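Local atomic coordinates of Rik1-associated factor 1 (Schizosaccharomyces pombe, PDB entry 4O9D), a protein that contributes to heterochromatin establishment as a WD-repeat propeller component of the Clr4 histone H3 methyltransferase complex. Residues 229-234 against 259-264; 236-241 against 249-254. All coordinates share one frame; numbering follows the deposited sequence.

Contact 1 (229-234 against 259-264); sequences FNTADE and RVYYLD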
loop_
_atom_site.group_PDB
_atom_site.type_symbol
_atom_site.label_atom_id
_atom_site.label_comp_id
_atom_site.label_asym_id
_atom_site.label_seq_id
_atom_site.Cartn_x
_atom_site.Cartn_y
_atom_site.Cartn_z
ATOM N N PHE A 229 -5.787 -13.118 16.156
ATOM C CA PHE A 229 -4.476 -12.949 16.767
ATOM C C PHE A 229 -4.670 -12.341 18.161
ATOM O O PHE A 229 -5.607 -11.573 18.384
ATOM C CB PHE A 229 -3.585 -12.050 15.910
ATOM C CG PHE A 229 -3.084 -12.711 14.654
ATOM C CD1 PHE A 229 -1.930 -13.475 14.674
ATOM C CD2 PHE A 229 -3.773 -12.581 13.466
ATOM C CE1 PHE A 229 -1.456 -14.082 13.520
ATOM C CE2 PHE A 229 -3.302 -13.171 12.315
ATOM C CZ PHE A 229 -2.137 -13.930 12.340
ATOM N N ASN A 230 -3.791 -12.686 19.088
ATOM C CA ASN A 230 -3.994 -12.282 20.488
ATOM C C ASN A 230 -3.558 -10.833 20.734
ATOM O O ASN A 230 -2.461 -10.597 21.184
ATOM C CB ASN A 230 -3.259 -13.248 21.428
ATOM C CG ASN A 230 -3.566 -12.996 22.906
ATOM O OD1 ASN A 230 -4.627 -12.487 23.263
ATOM N ND2 ASN A 230 -2.613 -13.328 23.763
ATOM N N THR A 231 -4.427 -9.877 20.408
ATOM C CA THR A 231 -4.243 -8.472 20.789
ATOM C C THR A 231 -5.568 -7.970 21.315
ATOM O O THR A 231 -6.591 -8.598 21.101
ATOM C CB THR A 231 -3.902 -7.555 19.587
ATOM O OG1 THR A 231 -5.085 -7.315 18.798
ATOM C CG2 THR A 231 -2.819 -8.177 18.715
ATOM N N ALA A 232 -5.557 -6.822 21.978
ATOM C CA ALA A 232 -6.803 -6.134 22.292
ATOM C C ALA A 232 -7.529 -5.742 21.008
ATOM O O ALA A 232 -6.918 -5.780 19.914
ATOM C CB ALA A 232 -6.489 -4.877 23.113
ATOM N N ASP A 233 -8.796 -5.320 21.124
ATOM C CA ASP A 233 -9.503 -4.738 19.976
ATOM C C ASP A 233 -9.006 -3.315 19.765
ATOM O O ASP A 233 -9.194 -2.454 20.633
ATOM C CB ASP A 233 -11.028 -4.766 20.152
ATOM C CG ASP A 233 -11.654 -6.087 19.665
ATOM O OD1 ASP A 233 -10.962 -7.136 19.719
ATOM O OD2 ASP A 233 -12.827 -6.068 19.213
ATOM N N GLU A 234 -8.327 -3.109 18.631
ATOM C CA GLU A 234 -7.588 -1.886 18.318
ATOM C C GLU A 234 -7.692 -1.728 16.793
ATOM O O GLU A 234 -7.872 -2.716 16.077
ATOM C CB GLU A 234 -6.106 -2.014 18.725
ATOM C CG GLU A 234 -5.887 -2.324 20.227
ATOM C CD GLU A 234 -4.459 -2.764 20.572
ATOM O OE1 GLU A 234 -3.625 -3.033 19.668
ATOM O OE2 GLU A 234 -4.183 -2.863 21.777
ATOM N N ARG A 259 0.573 1.043 18.808
ATOM C CA ARG A 259 1.313 -0.196 19.038
ATOM C C ARG A 259 1.767 -0.871 17.742
ATOM O O ARG A 259 1.103 -0.760 16.710
ATOM C CB ARG A 259 0.467 -1.151 19.899
ATOM C CG ARG A 259 0.561 -0.788 21.409
ATOM C CD ARG A 259 -0.376 -1.583 22.281
ATOM N NE ARG A 259 0.001 -2.986 22.423
ATOM C CZ ARG A 259 0.886 -3.431 23.304
ATOM N NH1 ARG A 259 1.524 -2.569 24.086
ATOM N NH2 ARG A 259 1.157 -4.725 23.389
ATOM N N VAL A 260 2.887 -1.586 17.810
ATOM C CA VAL A 260 3.339 -2.418 16.706
ATOM C C VAL A 260 3.592 -3.833 17.195
ATOM O O VAL A 260 4.280 -4.064 18.224
ATOM C CB VAL A 260 4.661 -1.911 16.062
ATOM C CG1 VAL A 260 4.971 -2.743 14.822
ATOM C CG2 VAL A 260 4.582 -0.429 15.728
ATOM N N TYR A 261 3.042 -4.787 16.449
ATOM C CA TYR A 261 3.238 -6.196 16.750
ATOM C C TYR A 261 4.122 -6.874 15.733
ATOM O O TYR A 261 4.059 -6.551 14.542
ATOM C CB TYR A 261 1.889 -6.921 16.779
ATOM C CG TYR A 261 0.936 -6.301 17.752
ATOM C CD1 TYR A 261 0.926 -6.700 19.076
ATOM C CD2 TYR A 261 0.048 -5.313 17.351
ATOM C CE1 TYR A 261 0.051 -6.132 19.988
ATOM C CE2 TYR A 261 -0.826 -4.731 18.239
ATOM C CZ TYR A 261 -0.824 -5.146 19.566
ATOM O OH TYR A 261 -1.671 -4.565 20.479
ATOM N N TYR A 262 4.927 -7.827 16.208
ATOM C CA TYR A 262 5.735 -8.677 15.343
ATOM C C TYR A 262 5.140 -10.076 15.445
ATOM O O TYR A 262 4.974 -10.601 16.552
ATOM C CB TYR A 262 7.241 -8.710 15.727
ATOM C CG TYR A 262 7.964 -9.702 14.846
ATOM C CD1 TYR A 262 8.334 -9.361 13.550
ATOM C CD2 TYR A 262 8.165 -11.024 15.258
ATOM C CE1 TYR A 262 8.935 -10.287 12.701
ATOM C CE2 TYR A 262 8.771 -11.963 14.414
ATOM C CZ TYR A 262 9.163 -11.581 13.139
ATOM O OH TYR A 262 9.760 -12.489 12.288
ATOM N N LEU A 263 4.779 -10.659 14.305
ATOM C CA LEU A 263 4.114 -11.955 14.293
ATOM C C LEU A 263 4.903 -12.974 13.492
ATOM O O LEU A 263 5.346 -12.688 12.382
ATOM C CB LEU A 263 2.692 -11.828 13.703
ATOM C CG LEU A 263 1.743 -10.890 14.463
ATOM C CD1 LEU A 263 1.629 -9.519 13.808
ATOM C CD2 LEU A 263 0.354 -11.546 14.571
ATOM N N ASP A 264 5.059 -14.172 14.050
ATOM C CA ASP A 264 5.843 -15.228 13.424
ATOM C C ASP A 264 4.959 -16.048 12.493
ATOM O O ASP A 264 3.836 -16.390 12.846
ATOM C CB ASP A 264 6.440 -16.129 14.509
ATOM C CG ASP A 264 7.252 -17.271 13.943
ATOM O OD1 ASP A 264 8.453 -17.054 13.681
ATOM O OD2 ASP A 264 6.696 -18.386 13.762
HETATM O O HOH W 1 -2.945 -5.801 22.826
#
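Tyr261 reaches from its strand into the 229-234 loop and gives its phenolic proton to Glu234, with OH to OE1 at 2.6 Å. The carboxylate oxygen lies at the ring edge, near the ring plane, and is met on its syn side. Thr231 covers one face of the same ring, CG2 standing 3.8 Å from the centroid in a CH-pi contact displaced toward the rim. With CG anti to the carbonyl carbon (chi1 -56°), Tyr261 directs its ring out from the strand to both partners. Two donors meet the phenolic oxygen: water 1, 2.9 Å from OH and also accepting from Ala232 N, and Arg259 NE, 3.0 Å from Tyr261 OH, with the phenolic oxygen lying in the guanidinium plane. Strand 258-264 is the third of four in one blade of this WD-repeat beta-propeller domain, and the loop arrives from the outermost strand, 224-228, of the preceding blade. A phenylalanine in place of Tyr261 would probably keep the face for Thr231 but leave Glu234 OE1, Arg259 NE and water 1 without their shared partner. Farther along, Phe229 and Leu263 both touch Leu215 of the preceding blade. Glu234 OE1 also accepts a hydrogen bond from Ser252 OG.

Contact 2 (236-241 against 249-254); sequences FTSLYM and VASSNT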
loop_
_atom_site.group_PDB
_atom_site.type_symbol
_atom_site.label_atom_id
_atom_site.label_comp_id
_atom_site.label_asym_id
_atom_site.label_seq_id
_atom_site.Cartn_x
_atom_site.Cartn_y
_atom_site.Cartn_z
ATOM N N PHE A 236 -6.319 -1.473 13.385
ATOM C CA PHE A 236 -5.102 -1.777 12.667
ATOM C C PHE A 236 -4.969 -0.907 11.430
ATOM O O PHE A 236 -5.932 -0.691 10.697
ATOM C CB PHE A 236 -5.010 -3.268 12.358
ATOM C CG PHE A 236 -4.630 -4.068 13.559
ATOM C CD1 PHE A 236 -5.560 -4.333 14.551
ATOM C CD2 PHE A 236 -3.330 -4.492 13.737
ATOM C CE1 PHE A 236 -5.193 -5.015 15.695
ATOM C CE2 PHE A 236 -2.962 -5.175 14.879
ATOM C CZ PHE A 236 -3.879 -5.436 15.852
ATOM N N THR A 237 -3.751 -0.403 11.242
ATOM C CA THR A 237 -3.459 0.617 10.262
ATOM C C THR A 237 -2.485 0.140 9.194
ATOM O O THR A 237 -2.459 0.689 8.110
ATOM C CB THR A 237 -2.866 1.902 10.924
ATOM O OG1 THR A 237 -1.655 1.596 11.649
ATOM C CG2 THR A 237 -3.877 2.547 11.878
ATOM N N SER A 238 -1.686 -0.883 9.474
ATOM C CA SER A 238 -0.679 -1.247 8.497
ATOM C C SER A 238 -0.142 -2.668 8.725
ATOM O O SER A 238 -0.013 -3.092 9.851
ATOM C CB SER A 238 0.458 -0.213 8.604
ATOM O OG SER A 238 1.638 -0.684 8.029
ATOM N N LEU A 239 0.169 -3.373 7.638
ATOM C CA LEU A 239 0.665 -4.755 7.666
ATOM C C LEU A 239 1.846 -4.811 6.741
ATOM O O LEU A 239 1.777 -4.286 5.611
ATOM C CB LEU A 239 -0.389 -5.741 7.098
ATOM C CG LEU A 239 -1.711 -5.992 7.802
ATOM C CD1 LEU A 239 -2.519 -7.111 7.041
ATOM C CD2 LEU A 239 -1.519 -6.430 9.231
ATOM N N TYR A 240 2.934 -5.427 7.191
ATOM C CA TYR A 240 4.121 -5.496 6.354
ATOM C C TYR A 240 4.793 -6.851 6.530
ATOM O O TYR A 240 5.149 -7.207 7.645
ATOM C CB TYR A 240 5.092 -4.357 6.714
ATOM C CG TYR A 240 6.358 -4.342 5.919
ATOM C CD1 TYR A 240 7.399 -5.223 6.212
ATOM C CD2 TYR A 240 6.541 -3.428 4.885
ATOM C CE1 TYR A 240 8.597 -5.188 5.497
ATOM C CE2 TYR A 240 7.753 -3.384 4.160
ATOM C CZ TYR A 240 8.765 -4.276 4.472
ATOM O OH TYR A 240 9.934 -4.275 3.745
ATOM N N MET A 241 4.961 -7.586 5.431
ATOM C CA MET A 241 5.577 -8.921 5.452
ATOM C C MET A 241 7.088 -8.832 5.107
ATOM O O MET A 241 7.476 -8.231 4.092
ATOM C CB MET A 241 4.849 -9.847 4.451
ATOM C CG MET A 241 5.456 -11.253 4.328
ATOM S SD MET A 241 5.110 -12.291 5.791
ATOM C CE MET A 241 3.340 -12.574 5.595
ATOM N N VAL A 249 4.900 -7.528 10.540
ATOM C CA VAL A 249 4.491 -6.611 11.588
ATOM C C VAL A 249 3.123 -6.069 11.233
ATOM O O VAL A 249 2.786 -5.947 10.058
ATOM C CB VAL A 249 5.451 -5.411 11.789
ATOM C CG1 VAL A 249 6.773 -5.864 12.510
ATOM C CG2 VAL A 249 5.734 -4.680 10.453
ATOM N N ALA A 250 2.358 -5.744 12.265
ATOM C CA ALA A 250 1.079 -5.071 12.133
ATOM C C ALA A 250 1.035 -3.938 13.127
ATOM O O ALA A 250 1.378 -4.131 14.289
ATOM C CB ALA A 250 -0.030 -6.016 12.423
ATOM N N SER A 251 0.587 -2.769 12.697
ATOM C CA SER A 251 0.491 -1.640 13.618
ATOM C C SER A 251 -0.970 -1.304 13.885
ATOM O O SER A 251 -1.821 -1.481 13.034
ATOM C CB SER A 251 1.225 -0.411 13.062
ATOM O OG SER A 251 0.612 0.056 11.835
ATOM N N SER A 252 -1.259 -0.797 15.081
ATOM C CA SER A 252 -2.593 -0.319 15.375
ATOM C C SER A 252 -2.573 1.012 16.136
ATOM O O SER A 252 -1.567 1.369 16.751
ATOM C CB SER A 252 -3.329 -1.364 16.226
ATOM O OG SER A 252 -2.666 -1.487 17.495
ATOM N N ASN A 253 -3.697 1.730 16.072
ATOM C CA ASN A 253 -3.964 2.873 16.945
ATOM C C ASN A 253 -4.892 2.386 18.072
ATOM O O ASN A 253 -5.771 1.547 17.825
ATOM C CB ASN A 253 -4.654 4.009 16.165
ATOM C CG ASN A 253 -3.762 4.605 15.053
ATOM O OD1 ASN A 253 -2.542 4.468 15.082
ATOM N ND2 ASN A 253 -4.385 5.248 14.080
ATOM N N THR A 254 -4.695 2.901 19.289
ATOM C CA THR A 254 -5.441 2.447 20.472
ATOM C C THR A 254 -6.154 3.645 21.090
ATOM O O THR A 254 -6.118 4.736 20.527
ATOM C CB THR A 254 -4.503 1.786 21.519
ATOM O OG1 THR A 254 -3.797 2.793 22.248
ATOM C CG2 THR A 254 -3.499 0.858 20.843
#
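Phe236 and Ser252 face each other as a non-hydrogen-bonded pair in an antiparallel hairpin, and the backbone bonds continue from them. Thr237 N donates to Ser251 O at 2.8 Å, and Ser251 N returns a bond to Ser238 O. Between these two bonds lies a beta bulge, which shifts the register by one residue. Tyr240 and Val249 then form a reciprocal pair, N to O 2.9 Å in each direction. Among side-chain hydrogen bonds, Ser251 OG gives its proton to Thr237 OG1 at 2.7 Å; chi1 of 64° on Ser251 and 59° on Thr237 sets each hydroxyl between its own backbone N and carbonyl carbon, where the two meet. Thr237 OG1 also bonds to Ile281 O, Ser238 OG to Ala284 N, and Asn253 OD1 and ND2 to Ile281 N and Asp280 OD1. Packing differs on the two faces. Ser252 CB sits squarely over the Phe236 ring, 3.8 Å from its centroid, while Ala250 CB lies at the ring edge and also receives Leu239 CD2 at 3.5 Å. On the other face Val249 CG2 rests on Tyr240 CB. The hairpin's side chains thus offer mainly apolar contacts to the preceding blade, and hydrogen bonds mixed with packing to the next.

In the fold
From the N terminus, the chain leaves strand 224-228 of one propeller blade and enters the 229-234 loop, the first half of contact 1. It then runs along strand 235-241, turns, and comes back on strand 247-253; contact 2 closes this short hairpin. A second turn leads to strand 258-264, which meets the loop and closes contact 1 as a wider circuit with contact 2 wholly within it. The two nest without crossing, their centres about 8 Å apart. They are joined by strand pairing, Tyr261 N with Ala250 O. Together they tie the interblade connection to the first three strands of its blade.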